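Local atomic coordinates of ADP-ribosylglycohydrolase (Thermus thermophilus, PDB entry 2YZV), a protein that belongs to the ADP-ribosylglycohydrolase family, has an all-helical fold and here binds two magnesium ions. Residues V28-E41 with E239-D253. Sequence-based numbering, arbitrary orientation.
Sequences VEGLPKGTFPEVRE and EEGMRLAVNLGGDAD. With MG (magnesium ion), chain B; MG (magnesium ion), chain C.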
ATOM      1  N   VAL A  28       1.875  11.526 -12.329  1.00 11.32           N
ATOM      2  CA  VAL A  28       1.152  12.769 -12.084  1.00 12.70           C
ATOM      3  C   VAL A  28       1.199  13.235 -10.638  1.00 11.85           C
ATOM      4  O   VAL A  28       0.346  14.005 -10.201  1.00 11.88           O
ATOM      5  CB  VAL A  28      -0.321  12.646 -12.508  1.00 15.10           C
ATOM      6  CG1 VAL A  28      -0.414  12.513 -14.021  1.00 17.03           C
ATOM      7  CG2 VAL A  28      -0.953  11.448 -11.828  1.00 14.43           C
ATOM      8  N   GLU A  29       2.198  12.776  -9.894  1.00 13.46           N
ATOM      9  CA  GLU A  29       2.328  13.179  -8.502  1.00 15.02           C
ATOM     10  C   GLU A  29       2.456  14.695  -8.389  1.00 14.36           C
ATOM     11  O   GLU A  29       3.239  15.313  -9.110  1.00 16.22           O
ATOM     12  CB  GLU A  29       3.546  12.504  -7.862  1.00 17.74           C
ATOM     13  CG  GLU A  29       3.916  13.071  -6.497  1.00 22.19           C
ATOM     14  CD  GLU A  29       4.944  12.230  -5.767  1.00 25.49           C
ATOM     15  OE1 GLU A  29       5.779  11.588  -6.438  1.00 26.63           O
ATOM     16  OE2 GLU A  29       4.926  12.223  -4.516  1.00 29.27           O
ATOM     17  N   GLY A  30       1.667  15.287  -7.496  1.00 13.94           N
ATOM     18  CA  GLY A  30       1.718  16.726  -7.289  1.00 14.94           C
ATOM     19  C   GLY A  30       0.845  17.571  -8.200  1.00 15.84           C
ATOM     20  O   GLY A  30       0.767  18.789  -8.024  1.00 17.86           O
ATOM     21  N   LEU A  31       0.187  16.946  -9.172  1.00 14.02           N
ATOM     22  CA  LEU A  31      -0.671  17.692 -10.088  1.00 14.37           C
ATOM     23  C   LEU A  31      -2.086  17.790  -9.549  1.00 14.90           C
ATOM     24  O   LEU A  31      -2.639  16.809  -9.061  1.00 14.52           O
ATOM     25  CB  LEU A  31      -0.717  17.021 -11.461  1.00 14.96           C
ATOM     26  CG  LEU A  31       0.598  16.797 -12.209  1.00 15.96           C
ATOM     27  CD1 LEU A  31       0.296  16.196 -13.571  1.00 18.21           C
ATOM     28  CD2 LEU A  31       1.350  18.110 -12.361  1.00 18.12           C
ATOM     29  N   PRO A  32      -2.693  18.983  -9.627  1.00 16.05           N
ATOM     30  CA  PRO A  32      -4.062  19.139  -9.128  1.00 15.81           C
ATOM     31  C   PRO A  32      -5.038  18.380 -10.018  1.00 15.07           C
ATOM     32  O   PRO A  32      -4.869  18.325 -11.239  1.00 15.01           O
ATOM     33  CB  PRO A  32      -4.284  20.648  -9.192  1.00 15.82           C
ATOM     34  CG  PRO A  32      -2.915  21.200  -9.006  1.00 17.54           C
ATOM     35  CD  PRO A  32      -2.083  20.297  -9.885  1.00 16.71           C
ATOM     36  N   LYS A  33      -6.058  17.790  -9.405  1.00 13.76           N
ATOM     37  CA  LYS A  33      -7.059  17.035 -10.147  1.00 14.14           C
ATOM     38  C   LYS A  33      -7.696  17.870 -11.258  1.00 14.95           C
ATOM     39  O   LYS A  33      -7.925  19.068 -11.093  1.00 16.89           O
ATOM     40  CB  LYS A  33      -8.148  16.539  -9.190  1.00 13.54           C
ATOM     41  CG  LYS A  33      -9.232  15.705  -9.849  1.00 14.71           C
ATOM     42  CD  LYS A  33     -10.293  15.275  -8.842  1.00 17.99           C
ATOM     43  CE  LYS A  33     -11.357  14.415  -9.504  1.00 20.27           C
ATOM     44  NZ  LYS A  33     -12.455  14.055  -8.559  1.00 19.07           N
ATOM     45  N   GLY A  34      -7.962  17.227 -12.391  1.00 16.00           N
ATOM     46  CA  GLY A  34      -8.600  17.899 -13.510  1.00 17.27           C
ATOM     47  C   GLY A  34      -7.802  18.944 -14.268  1.00 19.23           C
ATOM     48  O   GLY A  34      -8.384  19.722 -15.024  1.00 20.01           O
ATOM     49  N   THR A  35      -6.487  18.976 -14.083  1.00 18.69           N
ATOM     50  CA  THR A  35      -5.659  19.952 -14.788  1.00 20.81           C
ATOM     51  C   THR A  35      -4.747  19.269 -15.801  1.00 21.20           C
ATOM     52  O   THR A  35      -3.923  19.921 -16.447  1.00 22.92           O
ATOM     53  CB  THR A  35      -4.770  20.761 -13.814  1.00 18.92           C
ATOM     54  OG1 THR A  35      -3.845  19.880 -13.168  1.00 19.75           O
ATOM     55  CG2 THR A  35      -5.616  21.461 -12.762  1.00 18.94           C
ATOM     56  N   PHE A  36      -4.900  17.956 -15.942  1.00 20.26           N
ATOM     57  CA  PHE A  36      -4.076  17.186 -16.866  1.00 19.81           C
ATOM     58  C   PHE A  36      -4.890  16.103 -17.572  1.00 20.73           C
ATOM     59  O   PHE A  36      -5.887  15.612 -17.038  1.00 20.10           O
ATOM     60  CB  PHE A  36      -2.911  16.552 -16.100  1.00 17.84           C
ATOM     61  CG  PHE A  36      -3.346  15.672 -14.960  1.00 17.19           C
ATOM     62  CD1 PHE A  36      -3.628  14.326 -15.171  1.00 16.81           C
ATOM     63  CD2 PHE A  36      -3.504  16.200 -13.682  1.00 15.62           C
ATOM     64  CE1 PHE A  36      -4.061  13.515 -14.123  1.00 18.13           C
ATOM     65  CE2 PHE A  36      -3.936  15.401 -12.626  1.00 17.64           C
ATOM     66  CZ  PHE A  36      -4.215  14.054 -12.846  1.00 17.94           C
ATOM     67  N   PRO A  37      -4.477  15.723 -18.793  1.00 21.22           N
ATOM     68  CA  PRO A  37      -5.162  14.693 -19.583  1.00 21.43           C
ATOM     69  C   PRO A  37      -5.204  13.362 -18.844  1.00 19.87           C
ATOM     70  O   PRO A  37      -4.274  13.027 -18.112  1.00 20.16           O
ATOM     71  CB  PRO A  37      -4.320  14.618 -20.852  1.00 22.45           C
ATOM     72  CG  PRO A  37      -3.814  16.028 -20.993  1.00 23.26           C
ATOM     73  CD  PRO A  37      -3.395  16.344 -19.578  1.00 21.11           C
ATOM     74  N   GLU A  38      -6.273  12.599 -19.042  1.00 19.81           N
ATOM     75  CA  GLU A  38      -6.397  11.317 -18.363  1.00 19.51           C
ATOM     76  C   GLU A  38      -5.194  10.411 -18.563  1.00 19.71           C
ATOM     77  O   GLU A  38      -4.790  10.125 -19.694  1.00 20.37           O
ATOM     78  CB  GLU A  38      -7.648  10.556 -18.813  1.00 19.46           C
ATOM     79  CG  GLU A  38      -7.722   9.157 -18.197  1.00 20.35           C
ATOM     80  CD  GLU A  38      -8.890   8.332 -18.697  1.00 23.24           C
ATOM     81  OE1 GLU A  38      -9.163   8.361 -19.914  1.00 22.46           O
ATOM     82  OE2 GLU A  38      -9.521   7.638 -17.871  1.00 23.75           O
ATOM     83  N   VAL A  39      -4.625   9.966 -17.450  1.00 17.97           N
ATOM     84  CA  VAL A  39      -3.491   9.058 -17.472  1.00 18.85           C
ATOM     85  C   VAL A  39      -4.077   7.665 -17.670  1.00 18.56           C
ATOM     86  O   VAL A  39      -4.985   7.262 -16.936  1.00 18.38           O
ATOM     87  CB  VAL A  39      -2.727   9.090 -16.136  1.00 21.05           C
ATOM     88  CG1 VAL A  39      -1.611   8.057 -16.148  1.00 20.84           C
ATOM     89  CG2 VAL A  39      -2.168  10.476 -15.897  1.00 21.80           C
ATOM     90  N   ARG A  40      -3.563   6.935 -18.657  1.00 18.42           N
ATOM     91  CA  ARG A  40      -4.064   5.596 -18.952  1.00 20.07           C
ATOM     92  C   ARG A  40      -2.976   4.543 -19.137  1.00 20.10           C
ATOM     93  O   ARG A  40      -3.239   3.347 -19.004  1.00 20.32           O
ATOM     94  CB  ARG A  40      -4.927   5.632 -20.219  1.00 22.03           C
ATOM     95  CG  ARG A  40      -6.098   6.596 -20.160  1.00 25.08           C
ATOM     96  CD  ARG A  40      -6.770   6.736 -21.520  1.00 29.67           C
ATOM     97  NE  ARG A  40      -7.346   5.482 -22.002  1.00 33.42           N
ATOM     98  CZ  ARG A  40      -8.372   4.857 -21.433  1.00 34.68           C
ATOM     99  NH1 ARG A  40      -8.949   5.363 -20.350  1.00 35.74           N
ATOM    100  NH2 ARG A  40      -8.830   3.726 -21.955  1.00 35.55           N
ATOM    101  N   GLU A  41      -1.759   4.970 -19.450  1.00 18.81           N
ATOM    102  CA  GLU A  41      -0.683   4.015 -19.680  1.00 19.93           C
ATOM    103  C   GLU A  41       0.615   4.344 -18.949  1.00 19.11           C
ATOM    104  O   GLU A  41       0.758   5.425 -18.376  1.00 17.82           O
ATOM    105  CB  GLU A  41      -0.400   3.908 -21.182  1.00 23.57           C
ATOM    106  CG  GLU A  41      -1.610   3.563 -22.048  1.00 25.95           C
ATOM    107  CD  GLU A  41      -2.346   2.324 -21.576  1.00 27.95           C
ATOM    108  OE1 GLU A  41      -1.688   1.393 -21.068  1.00 28.72           O
ATOM    109  OE2 GLU A  41      -3.586   2.272 -21.723  1.00 28.80           O
ATOM    110  N   GLU A 239      -8.058  -2.185 -13.970  1.00 14.79           N
ATOM    111  CA  GLU A 239      -7.681  -1.057 -14.811  1.00 15.62           C
ATOM    112  C   GLU A 239      -8.528   0.193 -14.593  1.00 15.23           C
ATOM    113  O   GLU A 239      -7.996   1.284 -14.385  1.00 13.81           O
ATOM    114  CB  GLU A 239      -7.740  -1.468 -16.286  1.00 18.40           C
ATOM    115  CG  GLU A 239      -7.232  -0.406 -17.247  1.00 22.49           C
ATOM    116  CD  GLU A 239      -7.171  -0.900 -18.679  1.00 26.11           C
ATOM    117  OE1 GLU A 239      -6.649  -0.165 -19.541  1.00 29.23           O
ATOM    118  OE2 GLU A 239      -7.649  -2.023 -18.942  1.00 29.92           O
ATOM    119  N   GLU A 240      -9.848   0.041 -14.635  1.00 14.46           N
ATOM    120  CA  GLU A 240     -10.724   1.195 -14.459  1.00 15.05           C
ATOM    121  C   GLU A 240     -10.545   1.864 -13.100  1.00 14.06           C
ATOM    122  O   GLU A 240     -10.485   3.094 -13.009  1.00 14.27           O
ATOM    123  CB  GLU A 240     -12.189   0.795 -14.653  1.00 17.97           C
ATOM    124  CG  GLU A 240     -13.140   1.972 -14.531  1.00 19.65           C
ATOM    125  CD  GLU A 240     -14.561   1.631 -14.927  1.00 22.76           C
ATOM    126  OE1 GLU A 240     -15.114   0.650 -14.392  1.00 20.26           O
ATOM    127  OE2 GLU A 240     -15.125   2.354 -15.775  1.00 29.01           O
ATOM    128  N   GLY A 241     -10.459   1.054 -12.048  1.00 12.51           N
ATOM    129  CA  GLY A 241     -10.277   1.600 -10.716  1.00 12.13           C
ATOM    130  C   GLY A 241      -8.926   2.279 -10.579  1.00 10.14           C
ATOM    131  O   GLY A 241      -8.814   3.326  -9.944  1.00 10.47           O
ATOM    132  N   MET A 242      -7.896   1.692 -11.179  1.00  9.57           N
ATOM    133  CA  MET A 242      -6.560   2.279 -11.106  1.00  8.27           C
ATOM    134  C   MET A 242      -6.525   3.648 -11.776  1.00  8.86           C
ATOM    135  O   MET A 242      -5.920   4.588 -11.253  1.00  8.55           O
ATOM    136  CB  MET A 242      -5.526   1.363 -11.757  1.00  8.33           C
ATOM    137  CG  MET A 242      -4.101   1.910 -11.692  1.00  8.62           C
ATOM    138  SD  MET A 242      -3.497   2.165  -9.994  1.00 10.07           S
ATOM    139  CE  MET A 242      -3.141   0.476  -9.526  1.00  9.50           C
ATOM    140  N   ARG A 243      -7.165   3.767 -12.936  1.00 10.34           N
ATOM    141  CA  ARG A 243      -7.191   5.055 -13.621  1.00 10.15           C
ATOM    142  C   ARG A 243      -7.946   6.086 -12.787  1.00  9.87           C
ATOM    143  O   ARG A 243      -7.562   7.251 -12.742  1.00 10.00           O
ATOM    144  CB  ARG A 243      -7.811   4.909 -15.014  1.00 13.16           C
ATOM    145  CG  ARG A 243      -6.851   4.269 -15.998  1.00 15.41           C
ATOM    146  CD  ARG A 243      -7.514   3.921 -17.311  1.00 20.48           C
ATOM    147  NE  ARG A 243      -6.547   3.355 -18.246  1.00 25.47           N
ATOM    148  CZ  ARG A 243      -6.872   2.692 -19.350  1.00 28.03           C
ATOM    149  NH1 ARG A 243      -8.149   2.502 -19.657  1.00 28.42           N
ATOM    150  NH2 ARG A 243      -5.922   2.226 -20.150  1.00 28.55           N
ATOM    151  N   LEU A 244      -9.015   5.665 -12.116  1.00 10.12           N
ATOM    152  CA  LEU A 244      -9.759   6.598 -11.277  1.00 10.36           C
ATOM    153  C   LEU A 244      -8.858   7.092 -10.154  1.00  9.82           C
ATOM    154  O   LEU A 244      -8.823   8.281  -9.845  1.00 11.65           O
ATOM    155  CB  LEU A 244     -10.994   5.927 -10.664  1.00 10.97           C
ATOM    156  CG  LEU A 244     -12.174   5.645 -11.593  1.00 12.12           C
ATOM    157  CD1 LEU A 244     -13.309   5.036 -10.774  1.00 13.16           C
ATOM    158  CD2 LEU A 244     -12.632   6.934 -12.259  1.00 12.99           C
ATOM    159  N   ALA A 245      -8.116   6.169  -9.553  1.00 10.11           N
ATOM    160  CA  ALA A 245      -7.236   6.519  -8.448  1.00  9.68           C
ATOM    161  C   ALA A 245      -6.124   7.493  -8.810  1.00 10.33           C
ATOM    162  O   ALA A 245      -5.954   8.521  -8.153  1.00  9.95           O
ATOM    163  CB  ALA A 245      -6.629   5.253  -7.844  1.00  9.48           C
ATOM    164  N   VAL A 246      -5.364   7.184  -9.849  1.00 10.42           N
ATOM    165  CA  VAL A 246      -4.258   8.061 -10.194  1.00 11.10           C
ATOM    166  C   VAL A 246      -4.677   9.396 -10.784  1.00 11.47           C
ATOM    167  O   VAL A 246      -3.969  10.384 -10.621  1.00 10.54           O
ATOM    168  CB  VAL A 246      -3.239   7.366 -11.134  1.00 12.61           C
ATOM    169  CG1 VAL A 246      -2.700   6.109 -10.463  1.00 13.55           C
ATOM    170  CG2 VAL A 246      -3.874   7.045 -12.469  1.00 14.06           C
ATOM    171  N   ASN A 247      -5.833   9.446 -11.436  1.00 11.07           N
ATOM    172  CA  ASN A 247      -6.270  10.702 -12.019  1.00 11.17           C
ATOM    173  C   ASN A 247      -6.804  11.716 -11.014  1.00 11.58           C
ATOM    174  O   ASN A 247      -7.265  12.794 -11.392  1.00 13.70           O
ATOM    175  CB  ASN A 247      -7.256  10.437 -13.157  1.00 12.45           C
ATOM    176  CG  ASN A 247      -6.542  10.064 -14.442  1.00 13.80           C
ATOM    177  OD1 ASN A 247      -5.904  10.912 -15.079  1.00 13.34           O
ATOM    178  ND2 ASN A 247      -6.613   8.791 -14.815  1.00 13.46           N
ATOM    179  N   LEU A 248      -6.727  11.373  -9.731  1.00 11.37           N
ATOM    180  CA  LEU A 248      -7.131  12.297  -8.678  1.00 12.03           C
ATOM    181  C   LEU A 248      -5.959  13.254  -8.498  1.00 12.68           C
ATOM    182  O   LEU A 248      -6.090  14.312  -7.891  1.00 12.48           O
ATOM    183  CB  LEU A 248      -7.361  11.563  -7.361  1.00 12.60           C
ATOM    184  CG  LEU A 248      -8.576  10.648  -7.256  1.00 12.21           C
ATOM    185  CD1 LEU A 248      -8.523   9.928  -5.921  1.00 10.84           C
ATOM    186  CD2 LEU A 248      -9.860  11.456  -7.383  1.00 12.94           C
ATOM    187  N   GLY A 249      -4.806  12.862  -9.033  1.00 12.65           N
ATOM    188  CA  GLY A 249      -3.619  13.686  -8.907  1.00 13.17           C
ATOM    189  C   GLY A 249      -3.125  13.716  -7.471  1.00 13.65           C
ATOM    190  O   GLY A 249      -3.364  12.781  -6.704  1.00 13.44           O
ATOM    191  N   GLY A 250      -2.440  14.793  -7.100  1.00 13.83           N
ATOM    192  CA  GLY A 250      -1.923  14.897  -5.746  1.00 14.50           C
ATOM    193  C   GLY A 250      -0.917  13.797  -5.454  1.00 12.54           C
ATOM    194  O   GLY A 250      -0.005  13.558  -6.247  1.00 14.18           O
ATOM    195  N   ASP A 251      -1.085  13.118  -4.324  1.00 12.59           N
ATOM    196  CA  ASP A 251      -0.177  12.039  -3.938  1.00 13.83           C
ATOM    197  C   ASP A 251      -0.643  10.776  -4.653  1.00 12.23           C
ATOM    198  O   ASP A 251      -0.938   9.755  -4.031  1.00 11.76           O
ATOM    199  CB  ASP A 251      -0.216  11.853  -2.417  1.00 16.12           C
ATOM    200  CG  ASP A 251       1.019  11.150  -1.886  1.00 21.78           C
ATOM    201  OD1 ASP A 251       2.105  11.319  -2.484  1.00 25.38           O
ATOM    202  OD2 ASP A 251       0.911  10.448  -0.861  1.00 24.96           O
ATOM    203  N   ALA A 252      -0.687  10.864  -5.975  1.00 10.96           N
ATOM    204  CA  ALA A 252      -1.160   9.781  -6.829  1.00 10.34           C
ATOM    205  C   ALA A 252      -0.369   8.483  -6.777  1.00 10.55           C
ATOM    206  O   ALA A 252      -0.937   7.409  -6.975  1.00 11.90           O
ATOM    207  CB  ALA A 252      -1.247  10.272  -8.267  1.00 11.49           C
ATOM    208  N   ASP A 253       0.932   8.568  -6.536  1.00  9.67           N
ATOM    209  CA  ASP A 253       1.739   7.357  -6.466  1.00 10.32           C
ATOM    210  C   ASP A 253       1.288   6.497  -5.290  1.00 10.49           C
ATOM    211  O   ASP A 253       1.178   5.278  -5.405  1.00 11.06           O
ATOM    212  CB  ASP A 253       3.231   7.690  -6.319  1.00 12.02           C
ATOM    213  CG  ASP A 253       3.533   8.553  -5.104  1.00 15.72           C
ATOM    214  OD1 ASP A 253       4.598   8.349  -4.485  1.00 16.93           O
ATOM    215  OD2 ASP A 253       2.730   9.447  -4.774  1.00 15.51           O
TER
HETATM  216 MG    MG B 501       3.516   9.522  -2.377  1.00 18.38          MG
HETATM  217 MG    MG C 502       6.199   7.593  -3.596  1.00 30.04          MG
HETATM  218  O   HOH W   1      -7.825  14.562 -13.223  1.00 15.71           O
HETATM  219  O   HOH W   2      -6.939  13.549 -15.676  1.00 16.13           O
HETATM  220  O   HOH W   3      -7.204   1.748 -22.768  1.00 43.13           O
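In this all-helical ADP-ribosylglycohydrolase fold, the loop that follows helix 4-26 lies along the end of helix 238-246 and the Gly249-Gly250 segment leading into the magnesium site, bonding to Arg243, Asn247 and Gly250. The Asn247 amide pairs with both backbone polar atoms of Val39: OD1 accepts from Val39 N at 2.9 Å on an in-plane lone pair, while ND2 donates to Val39 O at 3.1 Å. ND2 also returns to Arg243 O, one helical turn back, which fixes the amide's rotation. Phe36 CE1 brings its ring edge to Asn247 OD1 (3.3 Å), the two planes only 20° apart.

The type II turn Val28-Leu31 meets the Gly249-Gly250 backbone: Gly30 N donates to Gly250 O at 2.7 Å and Gly250 N to Leu31 O at 2.8 Å. Gly249, with positive phi, brings CA within 3.3 Å of Leu31 O in a CA-H...O contact. Farther along, extended Arg243 NH2 forms a salt bridge with Glu41 OE2 (2.8 Å) and a hydrogen bond to Arg40 O, near the guanidinium plane; Arg275 salt-bridges Glu41 OE1.

Asp251, whose OD2 accepts from Asn128 ND2, and Asp253 bind magnesium directly; Glu29 OE2, 3.7 Å from the nearer magnesium, is second-shell.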